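Local coordinates for protein ceramide very long chain fatty acid hydroxylase SCS7 (Saccharomyces cerevisiae, PDB 4ZR1) that hydroxylates the very long chain fatty acids of ceramides, probably at C-2, with molecular oxygen and electrons from cytochrome b5, likely at a dimetal centre, at residues 131-134 and 135-139; 208-211 and 212-215; 220-223 and 224-227. One frame throughout, in Å; residues are numbered along the deposited sequence.

Contact 1 of 3, residues 131-134 and 135-139; sequences ACFL and FCVGV
Phe135 takes up its place on the helix by giving its backbone N-H to Ala131 O at 2.8 Å, the first of four i to i+4 bonds that run through this turn. Its ring swings off the turn, CG lying opposite the backbone N about CA-CB (chi1 -179°), and is received by Val115 and Met119 of helix 106-125. Cys136 follows, its N bonded to Cys132 O at 3.1 Å. Val137 does most of the side-chain work. While its N bonds to Phe133 O, its CG1 methyl sits over one face of the Phe133 ring, 3.7 Å from the centroid and displaced toward the rim near CZ, a CH-pi contact in which the two side chains meet at about a right angle. The other methyl, CG2, turns to Leu134 and lies 4.3 Å from CD2. Gly138 N closes the series on Leu134 O at 3.1 Å. Val137 and Gly138 also touch a bound tridecane, and Leu134 packs on Ala216. The turn illustrates how i, i+4 spacing brings side chains together on one helix face: an aromatic-aliphatic pair within regular alpha-helical bonding, in the second transmembrane helix beside a tridecane pocket.

Contact 2 of 3, residues 208-211 and 212-215; sequences LLPL and YWAY
Pro210 and Trp213 meet where the chain leaves a short non-helical link and enters helix 211-236: Leu209 is the first residue to drop helical backbone angles after helix 191-208, and Pro210 occupies the N-cap position. Pro210 O receives Ala214 N at 3.0 Å and a weak bond from Trp213 N. Leu211 O is likewise shared, taking Tyr215 N at 3.2 Å and Ala214 N weakly. The proline ring covers one face of the indole; its CB lies 4.0 Å from the centroid of the five-membered ring, while CG rests on CD2, 3.8 Å away. Leu211 points the same way as Tyr212 and Tyr215 and serves both. Its CG turned away from the backbone N (chi1 -165°), it brings CD2 over the centre of the Tyr212 ring, 3.4 Å from the centroid, and the same methyl reaches CE2 of Tyr215 at 3.6 Å. Tyr212 also packs on Val121 and Asn125 of helix 106-125. A serine in its place would probably leave Leu211 CD2 without the ring face it rests on and open a gap beside those two residues. Leu209 CD2 approaches Trp213 CB at 4.1 Å. Tyr215 also meets Phe206 edge-to-face. The arrangement is that of a proline at the N-cap position of a transmembrane helix, in the short link of the helical hairpin between the third and fourth spans.

Contact 3 of 3, residues 220-223 and 224-227; sequences GGLF and GYVC. With TRD (tridecane), chain K.
Gly220 and Gly224 begin a run of four backbone hydrogen bonds, Gly224 N donating its N-H to Gly220 O at 2.9 Å. Tyr225 N then bonds to Gly221 O, Val226 N to Leu222 O at 3.1 Å, and Cys227 N to Phe223 O at 3.0 Å. Each carbonyl of 220-223 is therefore matched with the N-H four residues on, which settles these backbone polar groups inside a membrane-spanning segment. The Val226 bond is the straightest, with an N-H...O angle of 161°. The phenol of Tyr225 finds its partner beyond the segments, in a weak hydrogen bond from OH to Asp229 OD2, while its ring stacks on Phe194.

This is the regular alpha-helix of the fourth transmembrane span, on the way to His232, a zinc ligand further along the same helix. At Gly221 the lack of a side chain lets an alkane come close: Gly221 CA lies 3.5 Å from C7 of the tridecane, and a CB at this position would probably collide with C9. Separately, Gly224 and Cys227 touch an octyl glucoside.

The main side-chain contact across the turn joins Phe223 and Cys227. The Phe223 ring extends outward from the helix, CG opposite the backbone N (chi1 176°), and the thiol sulfur of Cys227 comes over one of its faces, off centre toward the CE2-CZ side of the rim, at 3.7 Å from SG to the ring centroid. This is a Cys sulfur-aromatic contact, with SG 24° off the ring normal. Leu222 adds a looser apolar approach to the Tyr225 ring and packs on Val114 and Val115, and Val226 meets Trp111, so that this flank of the turn is closed by helix 106-125.

Followed from the N terminus, the contacts come in series: none nests in another or crosses it, and each spans a local turn without closing a long loop. Contact 1 lies in helix 128-154; contact 2 follows where helix 191-208 gives way to helix 211-236, and contact 3 sits further along that last helix, its centre about 17 Å from that of contact 2. Helix 128-154 bridges the two. Leu134 CD1 meets Trp213 CG of contact 2 at 3.6 Å, while Phe135 CZ rests against Phe223 CB of contact 3 at 3.7 Å, and Val139 CG2 approaches Gly220 O. The second and fourth transmembrane helices are thereby packed together, 134-139 against 213-223.

Contact 1 of 3, residues 131-134 and 135-139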
ATOM      1  N   ALA A 131      23.183 -20.176   4.999  1.00 74.56           N
ATOM      2  CA  ALA A 131      22.042 -19.570   5.685  1.00 65.02           C
ATOM      3  C   ALA A 131      21.937 -18.098   5.297  1.00 66.80           C
ATOM      4  O   ALA A 131      20.857 -17.620   4.934  1.00 59.11           O
ATOM      5  CB  ALA A 131      22.157 -19.726   7.188  1.00 53.76           C
ATOM      6  N   CYS A 132      23.062 -17.388   5.356  1.00 58.06           N
ATOM      7  CA  CYS A 132      23.102 -16.016   4.870  1.00 63.18           C
ATOM      8  C   CYS A 132      22.652 -15.933   3.417  1.00 67.21           C
ATOM      9  O   CYS A 132      21.903 -15.023   3.051  1.00 69.13           O
ATOM     10  CB  CYS A 132      24.502 -15.421   5.012  1.00 56.55           C
ATOM     11  SG  CYS A 132      25.007 -15.228   6.722  1.00 83.30           S
ATOM     12  N   PHE A 133      23.094 -16.875   2.586  1.00 70.96           N
ATOM     13  CA  PHE A 133      22.687 -16.839   1.187  1.00 63.69           C
ATOM     14  C   PHE A 133      21.182 -17.035   1.056  1.00 58.90           C
ATOM     15  O   PHE A 133      20.528 -16.344   0.286  1.00 69.69           O
ATOM     16  CB  PHE A 133      23.401 -17.888   0.335  1.00 55.64           C
ATOM     17  CG  PHE A 133      22.805 -18.006  -1.044  1.00 60.24           C
ATOM     18  CD1 PHE A 133      22.910 -16.949  -1.949  1.00 56.94           C
ATOM     19  CD2 PHE A 133      22.094 -19.132  -1.420  1.00 57.03           C
ATOM     20  CE1 PHE A 133      22.330 -17.019  -3.213  1.00 53.58           C
ATOM     21  CE2 PHE A 133      21.511 -19.214  -2.691  1.00 60.00           C
ATOM     22  CZ  PHE A 133      21.634 -18.152  -3.590  1.00 52.37           C
ATOM     23  N   LEU A 134      20.631 -17.973   1.813  1.00 61.20           N
ATOM     24  CA  LEU A 134      19.202 -18.245   1.737  1.00 64.25           C
ATOM     25  C   LEU A 134      18.379 -17.094   2.326  1.00 63.91           C
ATOM     26  O   LEU A 134      17.246 -16.845   1.909  1.00 62.47           O
ATOM     27  CB  LEU A 134      18.884 -19.562   2.443  1.00 65.95           C
ATOM     28  CG  LEU A 134      19.355 -20.812   1.691  1.00 69.54           C
ATOM     29  CD1 LEU A 134      18.987 -22.061   2.447  1.00 70.83           C
ATOM     30  CD2 LEU A 134      18.746 -20.853   0.297  1.00 59.94           C
ATOM     31  N   PHE A 135      18.954 -16.397   3.300  1.00 59.45           N
ATOM     32  CA  PHE A 135      18.358 -15.171   3.814  1.00 62.42           C
ATOM     33  C   PHE A 135      18.177 -14.159   2.685  1.00 71.33           C
ATOM     34  O   PHE A 135      17.095 -13.591   2.515  1.00 66.25           O
ATOM     35  CB  PHE A 135      19.232 -14.575   4.914  1.00 65.07           C
ATOM     36  CG  PHE A 135      18.682 -13.317   5.514  1.00 66.30           C
ATOM     37  CD1 PHE A 135      18.874 -12.090   4.897  1.00 62.05           C
ATOM     38  CD2 PHE A 135      17.993 -13.357   6.713  1.00 74.30           C
ATOM     39  CE1 PHE A 135      18.374 -10.930   5.463  1.00 63.28           C
ATOM     40  CE2 PHE A 135      17.493 -12.204   7.279  1.00 73.21           C
ATOM     41  CZ  PHE A 135      17.687 -10.989   6.657  1.00 66.75           C
ATOM     42  N   CYS A 136      19.248 -13.946   1.919  1.00 73.12           N
ATOM     43  CA  CYS A 136      19.256 -12.952   0.848  1.00 65.17           C
ATOM     44  C   CYS A 136      18.265 -13.289  -0.259  1.00 68.24           C
ATOM     45  O   CYS A 136      17.629 -12.387  -0.799  1.00 73.43           O
ATOM     46  CB  CYS A 136      20.669 -12.800   0.267  1.00 71.73           C
ATOM     47  SG  CYS A 136      21.854 -12.068   1.448  1.00 76.11           S
ATOM     48  N   VAL A 137      18.108 -14.571  -0.591  1.00 64.65           N
ATOM     49  CA  VAL A 137      17.136 -14.931  -1.625  1.00 69.19           C
ATOM     50  C   VAL A 137      15.729 -14.687  -1.086  1.00 75.85           C
ATOM     51  O   VAL A 137      14.812 -14.394  -1.853  1.00 78.86           O
ATOM     52  CB  VAL A 137      17.277 -16.407  -2.124  1.00 79.30           C
ATOM     53  CG1 VAL A 137      18.721 -16.767  -2.295  1.00 81.76           C
ATOM     54  CG2 VAL A 137      16.630 -17.381  -1.182  1.00 92.83           C
ATOM     55  N   GLY A 138      15.568 -14.787   0.234  1.00 74.18           N
ATOM     56  CA  GLY A 138      14.323 -14.411   0.881  1.00 65.44           C
ATOM     57  C   GLY A 138      13.996 -12.956   0.586  1.00 68.74           C
ATOM     58  O   GLY A 138      12.862 -12.626   0.212  1.00 64.86           O
ATOM     59  N   VAL A 139      14.996 -12.085   0.741  1.00 65.93           N
ATOM     60  CA  VAL A 139      14.850 -10.670   0.403  1.00 64.22           C
ATOM     61  C   VAL A 139      14.545 -10.458  -1.088  1.00 66.55           C
ATOM     62  O   VAL A 139      13.797  -9.561  -1.459  1.00 77.95           O
ATOM     63  CB  VAL A 139      16.108  -9.889   0.783  1.00 56.98           C
ATOM     64  CG1 VAL A 139      15.977  -8.422   0.375  1.00 54.30           C
ATOM     65  CG2 VAL A 139      16.386 -10.026   2.292  1.00 57.35           C
TER

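Contact 2 of 3, residues 208-211 and 212-215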
ATOM      1  N   LEU A 208       7.788 -26.678   1.535  1.00 87.65           N
ATOM      2  CA  LEU A 208       8.687 -26.989   0.428  1.00 78.93           C
ATOM      3  C   LEU A 208      10.130 -27.183   0.880  1.00 84.60           C
ATOM      4  O   LEU A 208      10.719 -28.233   0.663  1.00 99.41           O
ATOM      5  CB  LEU A 208       8.637 -25.890  -0.631  1.00 78.73           C
ATOM      6  CG  LEU A 208       7.249 -25.586  -1.194  1.00 89.63           C
ATOM      7  CD1 LEU A 208       7.360 -24.587  -2.331  1.00 93.78           C
ATOM      8  CD2 LEU A 208       6.545 -26.859  -1.637  1.00 89.87           C
ATOM      9  N   LEU A 209      10.697 -26.163   1.508  1.00 81.96           N
ATOM     10  CA  LEU A 209      12.116 -26.169   1.845  1.00 75.81           C
ATOM     11  C   LEU A 209      12.432 -27.066   3.027  1.00 72.80           C
ATOM     12  O   LEU A 209      11.582 -27.301   3.884  1.00 80.23           O
ATOM     13  CB  LEU A 209      12.603 -24.746   2.141  1.00 76.16           C
ATOM     14  CG  LEU A 209      13.082 -23.899   0.962  1.00 76.51           C
ATOM     15  CD1 LEU A 209      12.025 -23.764  -0.114  1.00 77.86           C
ATOM     16  CD2 LEU A 209      13.494 -22.530   1.464  1.00 75.97           C
ATOM     17  N   PRO A 210      13.666 -27.585   3.063  1.00 76.81           N
ATOM     18  CA  PRO A 210      14.183 -28.238   4.265  1.00 71.71           C
ATOM     19  C   PRO A 210      14.092 -27.296   5.456  1.00 70.40           C
ATOM     20  O   PRO A 210      14.348 -26.101   5.319  1.00 69.17           O
ATOM     21  CB  PRO A 210      15.642 -28.540   3.907  1.00 70.24           C
ATOM     22  CG  PRO A 210      15.663 -28.614   2.427  1.00 70.48           C
ATOM     23  CD  PRO A 210      14.618 -27.657   1.938  1.00 75.54           C
ATOM     24  N   LEU A 211      13.758 -27.851   6.609  1.00 69.99           N
ATOM     25  CA  LEU A 211      13.436 -27.086   7.801  1.00 74.51           C
ATOM     26  C   LEU A 211      14.281 -25.820   8.015  1.00 84.89           C
ATOM     27  O   LEU A 211      13.742 -24.711   8.003  1.00 91.02           O
ATOM     28  CB  LEU A 211      13.541 -28.005   9.014  1.00 62.91           C
ATOM     29  CG  LEU A 211      12.910 -27.536  10.316  1.00 63.52           C
ATOM     30  CD1 LEU A 211      11.962 -28.594  10.793  1.00 75.37           C
ATOM     31  CD2 LEU A 211      13.996 -27.357  11.330  1.00 70.00           C
ATOM     32  N   TYR A 212      15.592 -25.966   8.184  1.00 83.52           N
ATOM     33  CA  TYR A 212      16.414 -24.811   8.563  1.00 75.61           C
ATOM     34  C   TYR A 212      16.692 -23.896   7.385  1.00 74.12           C
ATOM     35  O   TYR A 212      17.119 -22.754   7.569  1.00 76.09           O
ATOM     36  CB  TYR A 212      17.724 -25.263   9.198  1.00 72.16           C
ATOM     37  CG  TYR A 212      17.502 -26.000  10.490  1.00 86.28           C
ATOM     38  CD1 TYR A 212      17.008 -25.336  11.604  1.00 91.69           C
ATOM     39  CD2 TYR A 212      17.765 -27.358  10.597  1.00 86.16           C
ATOM     40  CE1 TYR A 212      16.793 -25.999  12.793  1.00 86.25           C
ATOM     41  CE2 TYR A 212      17.551 -28.030  11.789  1.00 84.61           C
ATOM     42  CZ  TYR A 212      17.068 -27.341  12.880  1.00 83.27           C
ATOM     43  OH  TYR A 212      16.849 -27.992  14.065  1.00 96.89           O
ATOM     44  N   TRP A 213      16.439 -24.393   6.178  1.00 70.48           N
ATOM     45  CA  TRP A 213      16.462 -23.545   4.993  1.00 71.68           C
ATOM     46  C   TRP A 213      15.270 -22.596   5.034  1.00 74.50           C
ATOM     47  O   TRP A 213      15.332 -21.467   4.540  1.00 71.55           O
ATOM     48  CB  TRP A 213      16.399 -24.370   3.704  1.00 79.42           C
ATOM     49  CG  TRP A 213      17.596 -25.230   3.371  1.00 89.96           C
ATOM     50  CD1 TRP A 213      18.517 -25.754   4.236  1.00 89.54           C
ATOM     51  CD2 TRP A 213      17.982 -25.670   2.062  1.00 88.58           C
ATOM     52  NE1 TRP A 213      19.457 -26.486   3.541  1.00 84.64           N
ATOM     53  CE2 TRP A 213      19.147 -26.453   2.205  1.00 86.44           C
ATOM     54  CE3 TRP A 213      17.457 -25.472   0.778  1.00 84.63           C
ATOM     55  CZ2 TRP A 213      19.795 -27.039   1.115  1.00 87.97           C
ATOM     56  CZ3 TRP A 213      18.102 -26.053  -0.308  1.00 81.00           C
ATOM     57  CH2 TRP A 213      19.261 -26.824  -0.131  1.00 82.42           C
ATOM     58  N   ALA A 214      14.166 -23.081   5.601  1.00 78.16           N
ATOM     59  CA  ALA A 214      12.946 -22.296   5.694  1.00 64.53           C
ATOM     60  C   ALA A 214      13.123 -21.201   6.728  1.00 62.78           C
ATOM     61  O   ALA A 214      12.686 -20.079   6.516  1.00 65.98           O
ATOM     62  CB  ALA A 214      11.766 -23.173   6.038  1.00 69.43           C
ATOM     63  N   TYR A 215      13.782 -21.526   7.838  1.00 60.03           N
ATOM     64  CA  TYR A 215      14.087 -20.531   8.853  1.00 69.26           C
ATOM     65  C   TYR A 215      14.845 -19.358   8.260  1.00 72.75           C
ATOM     66  O   TYR A 215      14.450 -18.204   8.440  1.00 81.15           O
ATOM     67  CB  TYR A 215      14.885 -21.150   9.998  1.00 72.52           C
ATOM     68  CG  TYR A 215      14.010 -21.879  10.982  1.00 81.30           C
ATOM     69  CD1 TYR A 215      13.372 -21.198  12.011  1.00 78.08           C
ATOM     70  CD2 TYR A 215      13.802 -23.246  10.870  1.00 85.89           C
ATOM     71  CE1 TYR A 215      12.561 -21.854  12.899  1.00 72.26           C
ATOM     72  CE2 TYR A 215      12.992 -23.914  11.760  1.00 79.73           C
ATOM     73  CZ  TYR A 215      12.376 -23.211  12.770  1.00 78.00           C
ATOM     74  OH  TYR A 215      11.572 -23.883  13.654  1.00 90.41           O
TER

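Contact 3 of 3, residues 220-223 and 224-227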
ATOM      1  N   GLY A 220      14.501 -13.895   5.808  1.00 67.44           N
ATOM      2  CA  GLY A 220      14.828 -12.933   4.771  1.00 60.56           C
ATOM      3  C   GLY A 220      13.612 -12.281   4.123  1.00 62.28           C
ATOM      4  O   GLY A 220      13.557 -11.060   3.976  1.00 60.61           O
ATOM      5  N   GLY A 221      12.646 -13.098   3.719  1.00 57.27           N
ATOM      6  CA  GLY A 221      11.405 -12.593   3.172  1.00 56.69           C
ATOM      7  C   GLY A 221      10.705 -11.653   4.143  1.00 65.50           C
ATOM      8  O   GLY A 221      10.162 -10.614   3.742  1.00 59.94           O
ATOM      9  N   LEU A 222      10.734 -12.004   5.429  1.00 57.80           N
ATOM     10  CA  LEU A 222      10.094 -11.181   6.442  1.00 63.69           C
ATOM     11  C   LEU A 222      10.843  -9.856   6.613  1.00 68.96           C
ATOM     12  O   LEU A 222      10.210  -8.793   6.713  1.00 70.48           O
ATOM     13  CB  LEU A 222      10.007 -11.931   7.772  1.00 66.56           C
ATOM     14  CG  LEU A 222       9.267 -11.189   8.883  1.00 66.96           C
ATOM     15  CD1 LEU A 222       7.863 -10.877   8.446  1.00 57.18           C
ATOM     16  CD2 LEU A 222       9.257 -12.021  10.137  1.00 67.79           C
ATOM     17  N   PHE A 223      12.178  -9.919   6.624  1.00 57.50           N
ATOM     18  CA  PHE A 223      13.020  -8.720   6.742  1.00 59.05           C
ATOM     19  C   PHE A 223      12.788  -7.780   5.562  1.00 64.23           C
ATOM     20  O   PHE A 223      12.761  -6.559   5.711  1.00 69.00           O
ATOM     21  CB  PHE A 223      14.501  -9.103   6.820  1.00 56.05           C
ATOM     22  CG  PHE A 223      15.441  -7.926   6.839  1.00 60.05           C
ATOM     23  CD1 PHE A 223      15.641  -7.195   8.001  1.00 60.60           C
ATOM     24  CD2 PHE A 223      16.131  -7.555   5.700  1.00 52.28           C
ATOM     25  CE1 PHE A 223      16.501  -6.115   8.018  1.00 58.53           C
ATOM     26  CE2 PHE A 223      16.997  -6.486   5.716  1.00 56.09           C
ATOM     27  CZ  PHE A 223      17.186  -5.765   6.878  1.00 61.01           C
ATOM     28  N   GLY A 224      12.617  -8.371   4.387  1.00 63.11           N
ATOM     29  CA  GLY A 224      12.326  -7.620   3.189  1.00 65.27           C
ATOM     30  C   GLY A 224      11.000  -6.911   3.301  1.00 64.47           C
ATOM     31  O   GLY A 224      10.882  -5.769   2.862  1.00 73.41           O
ATOM     32  N   TYR A 225      10.007  -7.573   3.897  1.00 69.23           N
ATOM     33  CA  TYR A 225       8.711  -6.934   4.118  1.00 66.13           C
ATOM     34  C   TYR A 225       8.854  -5.693   5.000  1.00 70.49           C
ATOM     35  O   TYR A 225       8.292  -4.635   4.695  1.00 71.82           O
ATOM     36  CB  TYR A 225       7.696  -7.886   4.760  1.00 57.15           C
ATOM     37  CG  TYR A 225       6.647  -7.093   5.490  1.00 59.13           C
ATOM     38  CD1 TYR A 225       5.678  -6.382   4.785  1.00 58.09           C
ATOM     39  CD2 TYR A 225       6.655  -6.996   6.885  1.00 58.01           C
ATOM     40  CE1 TYR A 225       4.731  -5.612   5.451  1.00 58.73           C
ATOM     41  CE2 TYR A 225       5.714  -6.224   7.555  1.00 60.91           C
ATOM     42  CZ  TYR A 225       4.757  -5.533   6.829  1.00 60.26           C
ATOM     43  OH  TYR A 225       3.829  -4.762   7.476  1.00 69.52           O
ATOM     44  N   VAL A 226       9.590  -5.836   6.102  1.00 67.47           N
ATOM     45  CA  VAL A 226       9.813  -4.727   7.030  1.00 59.50           C
ATOM     46  C   VAL A 226      10.535  -3.561   6.366  1.00 60.89           C
ATOM     47  O   VAL A 226      10.203  -2.397   6.607  1.00 67.44           O
ATOM     48  CB  VAL A 226      10.616  -5.176   8.253  1.00 56.96           C
ATOM     49  CG1 VAL A 226      10.881  -3.985   9.165  1.00 54.32           C
ATOM     50  CG2 VAL A 226       9.852  -6.287   8.988  1.00 50.93           C
ATOM     51  N   CYS A 227      11.511  -3.867   5.515  1.00 60.77           N
ATOM     52  CA  CYS A 227      12.197  -2.820   4.776  1.00 61.56           C
ATOM     53  C   CYS A 227      11.230  -2.104   3.841  1.00 62.10           C
ATOM     54  O   CYS A 227      11.249  -0.880   3.750  1.00 68.17           O
ATOM     55  CB  CYS A 227      13.376  -3.397   3.995  1.00 72.57           C
ATOM     56  SG  CYS A 227      14.715  -4.009   5.048  1.00 72.64           S
TER
HETATM   57  C1  TRD K 409       2.417  -9.709   2.538  1.00 62.08           C
HETATM   58  C2  TRD K 409       2.948 -11.126   2.721  1.00 64.62           C
HETATM   59  C3  TRD K 409       4.384 -11.069   3.221  1.00 72.58           C
HETATM   60  C4  TRD K 409       5.109 -12.391   3.037  1.00 73.00           C
HETATM   61  C5  TRD K 409       6.478 -12.332   3.697  1.00 69.39           C
HETATM   62  C6  TRD K 409       7.102 -13.712   3.708  1.00 73.96           C
HETATM   63  C7  TRD K 409       8.140 -13.841   2.606  1.00 77.93           C
HETATM   64  C8  TRD K 409       8.375 -15.296   2.217  1.00 84.60           C
HETATM   65  C9  TRD K 409       9.790 -15.476   1.681  1.00 84.33           C
HETATM   66  C10 TRD K 409      10.042 -16.859   1.106  1.00 79.76           C
HETATM   67  C11 TRD K 409      11.493 -17.005   0.679  1.00 81.99           C
HETATM   68  C12 TRD K 409      11.765 -18.414   0.168  1.00 82.28           C
HETATM   69  C13 TRD K 409      13.235 -18.649  -0.163  1.00 67.64           C